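Side-chain contacts in Myo-inositol 2-dehydrogenase (Thermotoga maritima, PDB 3EZY), which catalyses the NAD(+)-dependent oxidation of myo-inositol to 2-keto-myo-inositol (scyllo-inosose) and probably serves a myo-inositol degradation pathway: residues G14-E19 against Y275-R280; F126-K131 against Y281-L286; G309-L314 against V329-V334. All coordinates share one frame; numbering follows the deposited sequence.

Contact 1 of 3, residues G14-E19 against Y275-R280; sequences GTIHAE and YFFLER
The ring of Phe277 meets Ile16 edge-on: the methyl CD1 of Ile16 lies in the plane of the ring, 3.6 Å from Phe277 CE2. Elsewhere round this ring, Arg12 makes a cation-pi contact and Tyr281 meets it with the two planes about 60° apart. The contact joins helix 12-20 of the Rossmann domain, the first helix after strand 3-8, to the start of helix 277-298. Gly14, on the same turn as Ile16, fits the last glycine of a GxGxxG pattern, consistent with the nucleotide-binding turn of such folds.

Ile16 suits its buried place because its longer branch can span the gap between the two segments, where the CA atoms of Ile16 and Leu278 are 8.1 Å apart. CG1 stands anti to the carbonyl carbon (chi1 -69°), and the extended chain carries CD1 out to the phenylalanine rim. Leu278 runs past the isoleucine in the opposite direction and lays its methyl CD1 alongside CG1. No hydrogen bond crosses; the grip is purely apolar.

Phe276, the N-cap residue, has one ring face covered by Tyr275 CD2, 3.8 Å above its centre, while the Glu279 carboxylate lies at its edge. Glu279 ties down this helix start: its OE2 accepts from Tyr275 N at 2.7 Å and from Phe276 N at 2.9 Å, the two donors arriving from opposite faces of the carboxylate plane.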
loop_
_atom_site.group_PDB
_atom_site.type_symbol
_atom_site.label_atom_id
_atom_site.label_comp_id
_atom_site.label_asym_id
_atom_site.label_seq_id
_atom_site.Cartn_x
_atom_site.Cartn_y
_atom_site.Cartn_z
ATOM N N GLY A 14 23.847 -20.716 16.343
ATOM C CA GLY A 14 23.765 -21.727 17.406
ATOM C C GLY A 14 23.138 -21.154 18.671
ATOM O O GLY A 14 22.356 -21.815 19.347
ATOM N N THR A 15 23.478 -19.915 19.014
ATOM C CA THR A 15 22.873 -19.278 20.186
ATOM C C THR A 15 21.355 -19.115 20.068
ATOM O O THR A 15 20.614 -19.428 21.001
ATOM C CB THR A 15 23.541 -17.917 20.474
ATOM O OG1 THR A 15 24.941 -18.138 20.718
ATOM C CG2 THR A 15 22.876 -17.238 21.690
ATOM N N ILE A 16 20.883 -18.631 18.920
ATOM C CA ILE A 16 19.464 -18.585 18.630
ATOM C C ILE A 16 18.784 -19.933 18.833
ATOM O O ILE A 16 17.739 -20.018 19.498
ATOM C CB ILE A 16 19.209 -18.026 17.209
ATOM C CG1 ILE A 16 19.570 -16.534 17.199
ATOM C CG2 ILE A 16 17.722 -18.243 16.776
ATOM C CD1 ILE A 16 19.661 -15.901 15.777
ATOM N N HIS A 17 19.333 -20.994 18.247
ATOM C CA HIS A 17 18.700 -22.345 18.390
ATOM C C HIS A 17 18.635 -22.768 19.880
ATOM O O HIS A 17 17.592 -23.249 20.371
ATOM C CB HIS A 17 19.484 -23.393 17.576
ATOM C CG HIS A 17 19.320 -23.260 16.095
ATOM N ND1 HIS A 17 18.083 -23.217 15.483
ATOM C CD2 HIS A 17 20.239 -23.226 15.093
ATOM C CE1 HIS A 17 18.249 -23.148 14.170
ATOM N NE2 HIS A 17 19.550 -23.158 13.911
ATOM N N ALA A 18 19.746 -22.573 20.596
ATOM C CA ALA A 18 19.851 -22.987 22.007
ATOM C C ALA A 18 18.808 -22.255 22.862
ATOM O O ALA A 18 18.186 -22.859 23.730
ATOM C CB ALA A 18 21.247 -22.678 22.550
ATOM N N GLU A 19 18.648 -20.950 22.624
ATOM C CA GLU A 19 17.639 -20.141 23.324
ATOM C C GLU A 19 16.219 -20.538 22.934
ATOM O O GLU A 19 15.352 -20.615 23.811
ATOM C CB GLU A 19 17.913 -18.638 23.139
ATOM C CG GLU A 19 19.126 -18.184 24.018
ATOM C CD GLU A 19 19.677 -16.810 23.666
ATOM O OE1 GLU A 19 19.093 -16.124 22.788
ATOM O OE2 GLU A 19 20.725 -16.427 24.264
ATOM N N TYR A 275 15.866 -4.826 10.040
ATOM C CA TYR A 275 17.214 -4.414 9.798
ATOM C C TYR A 275 18.211 -5.290 10.573
ATOM O O TYR A 275 19.281 -5.617 10.071
ATOM C CB TYR A 275 17.342 -2.932 10.146
ATOM C CG TYR A 275 18.664 -2.357 9.802
ATOM C CD1 TYR A 275 18.822 -1.577 8.669
ATOM C CD2 TYR A 275 19.785 -2.611 10.606
ATOM C CE1 TYR A 275 20.059 -1.060 8.317
ATOM C CE2 TYR A 275 21.038 -2.090 10.264
ATOM C CZ TYR A 275 21.154 -1.307 9.117
ATOM O OH TYR A 275 22.374 -0.760 8.759
ATOM N N PHE A 276 17.856 -5.703 11.777
ATOM C CA PHE A 276 18.777 -6.537 12.541
ATOM C C PHE A 276 18.497 -8.024 12.365
ATOM O O PHE A 276 17.377 -8.437 12.011
ATOM C CB PHE A 276 18.821 -6.124 14.021
ATOM C CG PHE A 276 19.074 -4.658 14.219
ATOM C CD1 PHE A 276 20.373 -4.168 14.275
ATOM C CD2 PHE A 276 18.006 -3.759 14.287
ATOM C CE1 PHE A 276 20.607 -2.817 14.431
ATOM C CE2 PHE A 276 18.229 -2.402 14.441
ATOM C CZ PHE A 276 19.541 -1.928 14.510
ATOM N N PHE A 277 19.529 -8.829 12.607
ATOM C CA PHE A 277 19.471 -10.274 12.321
ATOM C C PHE A 277 18.399 -11.025 13.089
ATOM O O PHE A 277 17.612 -11.819 12.541
ATOM C CB PHE A 277 20.840 -10.884 12.623
ATOM C CG PHE A 277 20.989 -12.291 12.162
ATOM C CD1 PHE A 277 21.509 -12.570 10.904
ATOM C CD2 PHE A 277 20.661 -13.337 13.012
ATOM C CE1 PHE A 277 21.695 -13.909 10.469
ATOM C CE2 PHE A 277 20.828 -14.664 12.613
ATOM C CZ PHE A 277 21.335 -14.963 11.337
ATOM N N LEU A 278 18.352 -10.777 14.374
ATOM C CA LEU A 278 17.433 -11.475 15.229
ATOM C C LEU A 278 15.981 -11.075 14.907
ATOM O O LEU A 278 15.124 -11.936 14.818
ATOM C CB LEU A 278 17.785 -11.221 16.707
ATOM C CG LEU A 278 16.898 -11.966 17.717
ATOM C CD1 LEU A 278 17.140 -13.495 17.635
ATOM C CD2 LEU A 278 17.160 -11.461 19.145
ATOM N N GLU A 279 15.693 -9.778 14.741
ATOM C CA GLU A 279 14.304 -9.391 14.490
ATOM C C GLU A 279 13.864 -9.940 13.142
ATOM O O GLU A 279 12.722 -10.311 12.965
ATOM C CB GLU A 279 14.119 -7.868 14.524
ATOM C CG GLU A 279 14.802 -7.151 13.376
ATOM C CD GLU A 279 14.601 -5.614 13.417
ATOM O OE1 GLU A 279 13.795 -5.132 14.231
ATOM O OE2 GLU A 279 15.266 -4.879 12.669
ATOM N N ARG A 280 14.784 -10.011 12.192
ATOM C CA ARG A 280 14.462 -10.581 10.868
ATOM C C ARG A 280 14.198 -12.101 10.902
ATOM O O ARG A 280 13.223 -12.600 10.300
ATOM C CB ARG A 280 15.564 -10.257 9.832
ATOM C CG ARG A 280 15.411 -11.012 8.485
ATOM C CD ARG A 280 14.177 -10.473 7.740
ATOM N NE ARG A 280 13.880 -11.166 6.486
ATOM C CZ ARG A 280 13.280 -12.359 6.389
ATOM N NH1 ARG A 280 12.951 -13.047 7.485
ATOM N NH2 ARG A 280 13.044 -12.898 5.188
#

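Contact 2 of 3, residues F126-K131 against Y281-L286; sequences FDRNFK and YRDSYL
A helix N-terminus set against the flank of another helix defines this contact, where Asp127, the N-cap of helix 128-138, comes up to Ser284 of helix 277-298. The backbones approach closely, with 4.7 Å between Asp127 CA and Ser284 CA, and a small residue suits such a place: Ser284 CB rests 3.8 Å from Asp127 N. Next to it, Phe126 lays its CB against Ser284 O, while its ring turns off along the helix toward Glu288 and Thr291.

The hydroxyl of Ser284 is folded back on its own helix. With OG between the backbone N and the carbonyl carbon (chi1 71°), it donates to Tyr281 O at 2.9 Å, sharing that acceptor with Tyr285 N; Asn123 ND2 is a further partner of OG. The buried polar group is thus satisfied without a bond across the contact.

Asp127 is a fitting cap because its short carboxylate can bend back over the first turn. OD1 accepts from Phe130 N at 3.1 Å, reached on the anti side, and more weakly from Asn129 N; the same oxygen lies 3.7 Å above one face of the Phe130 ring, toward its rim. OD2 forms a salt bridge with Arg280, one turn before Ser284.

At the outer side a water accepts from Arg128 N at 3.0 Å; its bond to Asp283 OD2 belongs to one of two modelled positions of that side chain and is less certain. The guanidinium of Arg128 is engaged by Glu257 O of the second subunit. Helix-start amides met by an aspartate side chain are the hallmark of the N-cap motif.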
loop_
_atom_site.group_PDB
_atom_site.type_symbol
_atom_site.label_atom_id
_atom_site.label_comp_id
_atom_site.label_asym_id
_atom_site.label_seq_id
_atom_site.Cartn_x
_atom_site.Cartn_y
_atom_site.Cartn_z
ATOM N N PHE A 126 10.993 -21.571 6.190
ATOM C CA PHE A 126 10.058 -21.552 7.291
ATOM C C PHE A 126 9.676 -20.148 7.670
ATOM O O PHE A 126 9.063 -19.971 8.713
ATOM C CB PHE A 126 10.621 -22.328 8.522
ATOM C CG PHE A 126 10.981 -23.773 8.196
ATOM C CD1 PHE A 126 10.018 -24.770 8.275
ATOM C CD2 PHE A 126 12.259 -24.101 7.724
ATOM C CE1 PHE A 126 10.322 -26.095 7.941
ATOM C CE2 PHE A 126 12.583 -25.427 7.395
ATOM C CZ PHE A 126 11.602 -26.426 7.508
ATOM N N ASP A 127 10.117 -19.154 6.891
ATOM C CA ASP A 127 9.604 -17.767 6.961
ATOM C C ASP A 127 8.091 -17.767 6.668
ATOM O O ASP A 127 7.634 -18.318 5.660
ATOM C CB ASP A 127 10.382 -16.906 5.926
ATOM C CG ASP A 127 9.867 -15.461 5.817
ATOM O OD1 ASP A 127 8.727 -15.247 5.335
ATOM O OD2 ASP A 127 10.618 -14.517 6.165
ATOM N N ARG A 128 7.277 -17.210 7.565
ATOM C CA ARG A 128 5.839 -17.347 7.364
ATOM C C ARG A 128 5.351 -16.778 6.019
ATOM O O ARG A 128 4.400 -17.317 5.452
ATOM C CB ARG A 128 5.021 -16.714 8.511
ATOM C CG ARG A 128 5.239 -15.223 8.630
ATOM C CD ARG A 128 4.770 -14.647 9.975
ATOM N NE ARG A 128 3.335 -14.391 9.982
ATOM C CZ ARG A 128 2.427 -15.160 10.587
ATOM N NH1 ARG A 128 1.136 -14.823 10.535
ATOM N NH2 ARG A 128 2.808 -16.259 11.256
ATOM N N ASN A 129 5.976 -15.708 5.511
ATOM C CA ASN A 129 5.562 -15.150 4.220
ATOM C C ASN A 129 5.933 -16.011 3.009
ATOM O O ASN A 129 5.119 -16.229 2.126
ATOM C CB ASN A 129 6.139 -13.739 4.093
ATOM C CG ASN A 129 5.721 -12.862 5.265
ATOM O OD1 ASN A 129 4.553 -12.783 5.556
ATOM N ND2 ASN A 129 6.671 -12.258 5.966
ATOM N N PHE A 130 7.178 -16.480 2.955
ATOM C CA PHE A 130 7.618 -17.342 1.835
ATOM C C PHE A 130 6.882 -18.677 1.778
ATOM O O PHE A 130 6.539 -19.214 0.697
ATOM C CB PHE A 130 9.124 -17.584 1.952
ATOM C CG PHE A 130 9.967 -16.299 1.991
ATOM C CD1 PHE A 130 9.516 -15.120 1.375
ATOM C CD2 PHE A 130 11.235 -16.302 2.584
ATOM C CE1 PHE A 130 10.307 -13.957 1.367
ATOM C CE2 PHE A 130 12.043 -15.125 2.623
ATOM C CZ PHE A 130 11.571 -13.946 2.021
ATOM N N LYS A 131 6.692 -19.252 2.954
ATOM C CA LYS A 131 5.899 -20.484 3.078
ATOM C C LYS A 131 4.461 -20.356 2.552
ATOM O O LYS A 131 3.964 -21.220 1.850
ATOM C CB LYS A 131 5.864 -20.920 4.551
ATOM C CG LYS A 131 5.110 -22.233 4.823
ATOM C CD LYS A 131 5.626 -22.791 6.172
ATOM C CE LYS A 131 4.577 -23.626 6.915
ATOM N NZ LYS A 131 3.877 -24.567 6.036
ATOM N N TYR A 281 15.075 -12.839 11.578
ATOM C CA TYR A 281 15.152 -14.284 11.340
ATOM C C TYR A 281 14.658 -15.187 12.452
ATOM O O TYR A 281 14.529 -16.415 12.271
ATOM C CB TYR A 281 16.605 -14.682 11.021
ATOM C CG TYR A 281 17.115 -14.299 9.623
ATOM C CD1 TYR A 281 18.251 -13.533 9.481
ATOM C CD2 TYR A 281 16.462 -14.742 8.458
ATOM C CE1 TYR A 281 18.757 -13.217 8.233
ATOM C CE2 TYR A 281 16.937 -14.432 7.203
ATOM C CZ TYR A 281 18.101 -13.675 7.099
ATOM O OH TYR A 281 18.593 -13.339 5.872
ATOM N N ARG A 282 14.434 -14.613 13.622
ATOM C CA ARG A 282 14.177 -15.447 14.794
ATOM C C ARG A 282 12.989 -16.400 14.641
ATOM O O ARG A 282 13.074 -17.584 15.038
ATOM C CB ARG A 282 13.988 -14.556 16.035
ATOM C CG ARG A 282 13.221 -15.207 17.175
ATOM C CD ARG A 282 14.106 -16.024 18.073
ATOM N NE ARG A 282 14.919 -15.211 18.989
ATOM C CZ ARG A 282 15.905 -15.699 19.762
ATOM N NH1 ARG A 282 16.212 -16.997 19.737
ATOM N NH2 ARG A 282 16.595 -14.890 20.562
ATOM N N ASP A 283 11.880 -15.911 14.083
ATOM C CA ASP A 283 10.707 -16.772 13.934
ATOM C C ASP A 283 10.930 -17.903 12.936
ATOM O O ASP A 283 10.428 -19.004 13.145
ATOM C CB ASP A 283 9.452 -16.004 13.515
ATOM C CG ASP A 283 8.232 -16.909 13.433
ATOM O OD1 ASP A 283 7.939 -17.616 14.444
ATOM O OD2 ASP A 283 7.572 -16.950 12.349
ATOM N N SER A 284 11.671 -17.642 11.856
ATOM C CA SER A 284 11.962 -18.713 10.868
ATOM C C SER A 284 12.867 -19.779 11.493
ATOM O O SER A 284 12.693 -20.961 11.265
ATOM C CB SER A 284 12.610 -18.149 9.586
ATOM O OG SER A 284 13.941 -17.714 9.801
ATOM N N TYR A 285 13.830 -19.378 12.328
ATOM C CA TYR A 285 14.618 -20.401 13.025
ATOM C C TYR A 285 13.792 -21.209 14.026
ATOM O O TYR A 285 13.954 -22.441 14.159
ATOM C CB TYR A 285 15.823 -19.762 13.731
ATOM C CG TYR A 285 16.918 -19.339 12.798
ATOM C CD1 TYR A 285 17.559 -20.266 11.977
ATOM C CD2 TYR A 285 17.355 -18.023 12.778
ATOM C CE1 TYR A 285 18.591 -19.883 11.114
ATOM C CE2 TYR A 285 18.390 -17.618 11.934
ATOM C CZ TYR A 285 19.013 -18.564 11.120
ATOM O OH TYR A 285 20.006 -18.144 10.277
ATOM N N LEU A 286 12.912 -20.530 14.762
ATOM C CA LEU A 286 12.100 -21.237 15.726
ATOM C C LEU A 286 11.277 -22.295 14.990
ATOM O O LEU A 286 11.192 -23.447 15.426
ATOM C CB LEU A 286 11.138 -20.266 16.408
ATOM C CG LEU A 286 10.130 -20.982 17.302
ATOM C CD1 LEU A 286 10.834 -21.637 18.532
ATOM C CD2 LEU A 286 9.012 -20.022 17.755
HETATM O O HOH W 1 8.795 -15.991 9.798
#

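Contact 3 of 3, residues G309-L314 against V329-V334; sequences GKMALL and VKLEEV
Met311 and Leu331 slant across one another, and so do Leu314 and Val334, giving two apolar crossings between helix 306-325 and the short C-terminal tail that follows it. The tail begins as strand 329-330, a strand at one edge, within this chain, of the mixed sheet of the C-terminal domain of this Gfo/Idh/MocA-family protein. Backbone hydrogen bonds of Val329 with Val192 and of Leu331 with Glu190 attach it to strand 189-197, and the chain then turns back over the helix.

In the first crossing the methionine does the reaching. Its chain is bent at chi2 (-62°) and again at chi3, which swings the methyl CE round until it lies 3.6 Å from Leu331 CD2. A flexible, unbranched thioether suits this position, since its CB does not point at the tail and its end must be brought there by the bends. The same side chain also packs on Arg182 of helix 174-185. Leu331 points its CB toward the helix and touches Leu315 as well.

One turn on, Leu314 directs its CB toward the tail. Its CG is anti to the carbonyl carbon, and the branch CD2 lies obliquely against Val334, 3.7 Å from the backbone O of Val334; its approach to the methyl CG1 is doubtful. Here the two segments come nearest, with 6.7 Å between Leu314 CA and Val334 CA. Beyond this pair Val334 also packs on Tyr317, and Leu314 on Leu101 of helix 101-114.

Charged residues face elsewhere. Glu333, which has a salt bridge to Arg327, also folds back on the tail itself: Lys330 N donates to Glu333 OE1 at 3.2 Å, from above the carboxylate plane.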
loop_
_atom_site.group_PDB
_atom_site.type_symbol
_atom_site.label_atom_id
_atom_site.label_comp_id
_atom_site.label_asym_id
_atom_site.label_seq_id
_atom_site.Cartn_x
_atom_site.Cartn_y
_atom_site.Cartn_z
ATOM N N GLY A 309 20.548 -29.699 0.340
ATOM C CA GLY A 309 21.863 -29.087 0.540
ATOM C C GLY A 309 22.759 -29.318 -0.679
ATOM O O GLY A 309 23.395 -28.398 -1.173
ATOM N N LYS A 310 22.808 -30.546 -1.177
ATOM C CA LYS A 310 23.632 -30.840 -2.356
ATOM C C LYS A 310 23.235 -30.046 -3.627
ATOM O O LYS A 310 24.090 -29.492 -4.347
ATOM C CB LYS A 310 23.577 -32.344 -2.666
ATOM C CG LYS A 310 24.559 -32.773 -3.739
ATOM C CD LYS A 310 24.567 -34.294 -3.864
ATOM C CE LYS A 310 25.322 -34.773 -5.106
ATOM N NZ LYS A 310 25.079 -36.258 -5.256
ATOM N N MET A 311 21.946 -30.017 -3.930
ATOM C CA MET A 311 21.484 -29.319 -5.143
ATOM C C MET A 311 21.801 -27.819 -5.113
ATOM O O MET A 311 22.242 -27.224 -6.107
ATOM C CB MET A 311 19.987 -29.534 -5.338
ATOM C CG MET A 311 19.584 -31.015 -5.584
ATOM S SD MET A 311 20.340 -31.708 -7.120
ATOM C CE MET A 311 20.352 -30.222 -8.217
ATOM N N ALA A 312 21.578 -27.195 -3.975
ATOM C CA ALA A 312 21.909 -25.767 -3.838
ATOM C C ALA A 312 23.403 -25.529 -4.075
ATOM O O ALA A 312 23.786 -24.547 -4.685
ATOM C CB ALA A 312 21.522 -25.281 -2.475
ATOM N N LEU A 313 24.247 -26.413 -3.555
ATOM C CA LEU A 313 25.697 -26.294 -3.769
ATOM C C LEU A 313 26.055 -26.467 -5.245
ATOM O O LEU A 313 26.881 -25.739 -5.762
ATOM C CB LEU A 313 26.477 -27.328 -2.946
ATOM C CG LEU A 313 28.007 -27.344 -3.126
ATOM C CD1 LEU A 313 28.617 -25.986 -2.763
ATOM C CD2 LEU A 313 28.674 -28.468 -2.243
ATOM N N LEU A 314 25.442 -27.434 -5.906
ATOM C CA LEU A 314 25.716 -27.639 -7.331
ATOM C C LEU A 314 25.310 -26.406 -8.138
ATOM O O LEU A 314 26.024 -26.002 -9.037
ATOM C CB LEU A 314 25.013 -28.889 -7.855
ATOM C CG LEU A 314 25.646 -30.246 -7.437
ATOM C CD1 LEU A 314 24.660 -31.382 -7.581
ATOM C CD2 LEU A 314 26.883 -30.544 -8.284
ATOM N N VAL A 329 25.523 -22.313 -18.114
ATOM C CA VAL A 329 26.139 -23.570 -17.683
ATOM C C VAL A 329 25.049 -24.556 -17.259
ATOM O O VAL A 329 24.218 -24.235 -16.413
ATOM C CB VAL A 329 27.150 -23.329 -16.518
ATOM C CG1 VAL A 329 27.606 -24.624 -15.911
ATOM C CG2 VAL A 329 28.372 -22.520 -17.026
ATOM N N LYS A 330 25.050 -25.741 -17.867
ATOM C CA LYS A 330 24.166 -26.846 -17.501
ATOM C C LYS A 330 24.591 -27.549 -16.224
ATOM O O LYS A 330 25.773 -27.783 -15.993
ATOM C CB LYS A 330 24.126 -27.863 -18.629
ATOM C CG LYS A 330 23.527 -27.300 -19.896
ATOM C CD LYS A 330 23.374 -28.410 -20.914
ATOM C CE LYS A 330 22.947 -27.840 -22.257
ATOM N NZ LYS A 330 21.521 -27.414 -22.205
ATOM N N LEU A 331 23.631 -27.879 -15.375
ATOM C CA LEU A 331 23.959 -28.589 -14.131
ATOM C C LEU A 331 24.812 -29.844 -14.365
ATOM O O LEU A 331 25.714 -30.134 -13.587
ATOM C CB LEU A 331 22.717 -28.917 -13.310
ATOM C CG LEU A 331 22.623 -28.044 -12.059
ATOM C CD1 LEU A 331 22.352 -26.625 -12.516
ATOM C CD2 LEU A 331 21.542 -28.562 -11.141
ATOM N N GLU A 332 24.532 -30.577 -15.439
ATOM C CA GLU A 332 25.365 -31.715 -15.826
ATOM C C GLU A 332 26.877 -31.446 -15.895
ATOM O O GLU A 332 27.659 -32.295 -15.494
ATOM C CB GLU A 332 24.893 -32.303 -17.150
ATOM C CG GLU A 332 23.419 -32.580 -17.134
ATOM C CD GLU A 332 23.093 -34.006 -17.551
ATOM O OE1 GLU A 332 22.708 -34.198 -18.738
ATOM O OE2 GLU A 332 23.224 -34.923 -16.685
ATOM N N GLU A 333 27.307 -30.294 -16.397
ATOM C CA GLU A 333 28.743 -30.055 -16.493
ATOM C C GLU A 333 29.353 -29.936 -15.118
ATOM O O GLU A 333 30.565 -29.800 -14.968
ATOM C CB GLU A 333 29.065 -28.766 -17.250
ATOM C CG GLU A 333 28.087 -28.350 -18.324
ATOM C CD GLU A 333 28.488 -26.995 -18.944
ATOM O OE1 GLU A 333 27.639 -26.357 -19.641
ATOM O OE2 GLU A 333 29.659 -26.591 -18.723
ATOM N N VAL A 334 28.516 -29.920 -14.094
ATOM C CA VAL A 334 29.059 -29.753 -12.755
ATOM C C VAL A 334 28.800 -31.008 -11.898
ATOM O O VAL A 334 29.415 -31.198 -10.847
ATOM C CB VAL A 334 28.514 -28.448 -12.118
ATOM C CG1 VAL A 334 27.062 -28.615 -11.724
ATOM C CG2 VAL A 334 29.344 -28.046 -10.967
#

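From the N terminus, helix 12-20 of the Rossmann domain waits some 255 residues for its partner in contact 1, the start of helix 277-298. Contact 2 opens within that loop, at the beginning of helix 128-138, and closes just after contact 1 on the next turns of the same long helix, so the two cross. They also touch, through a long, weak ion pair between Glu19 and Arg282. Helix 277-298 thereby binds both the nucleotide-binding domain and helix 128-138. Contact 3 follows in series, closing a short loop between helix 306-325 and the C-terminal tail, its centre about 26 Å from the centre of contact 2 and on the other side of the chain's centre.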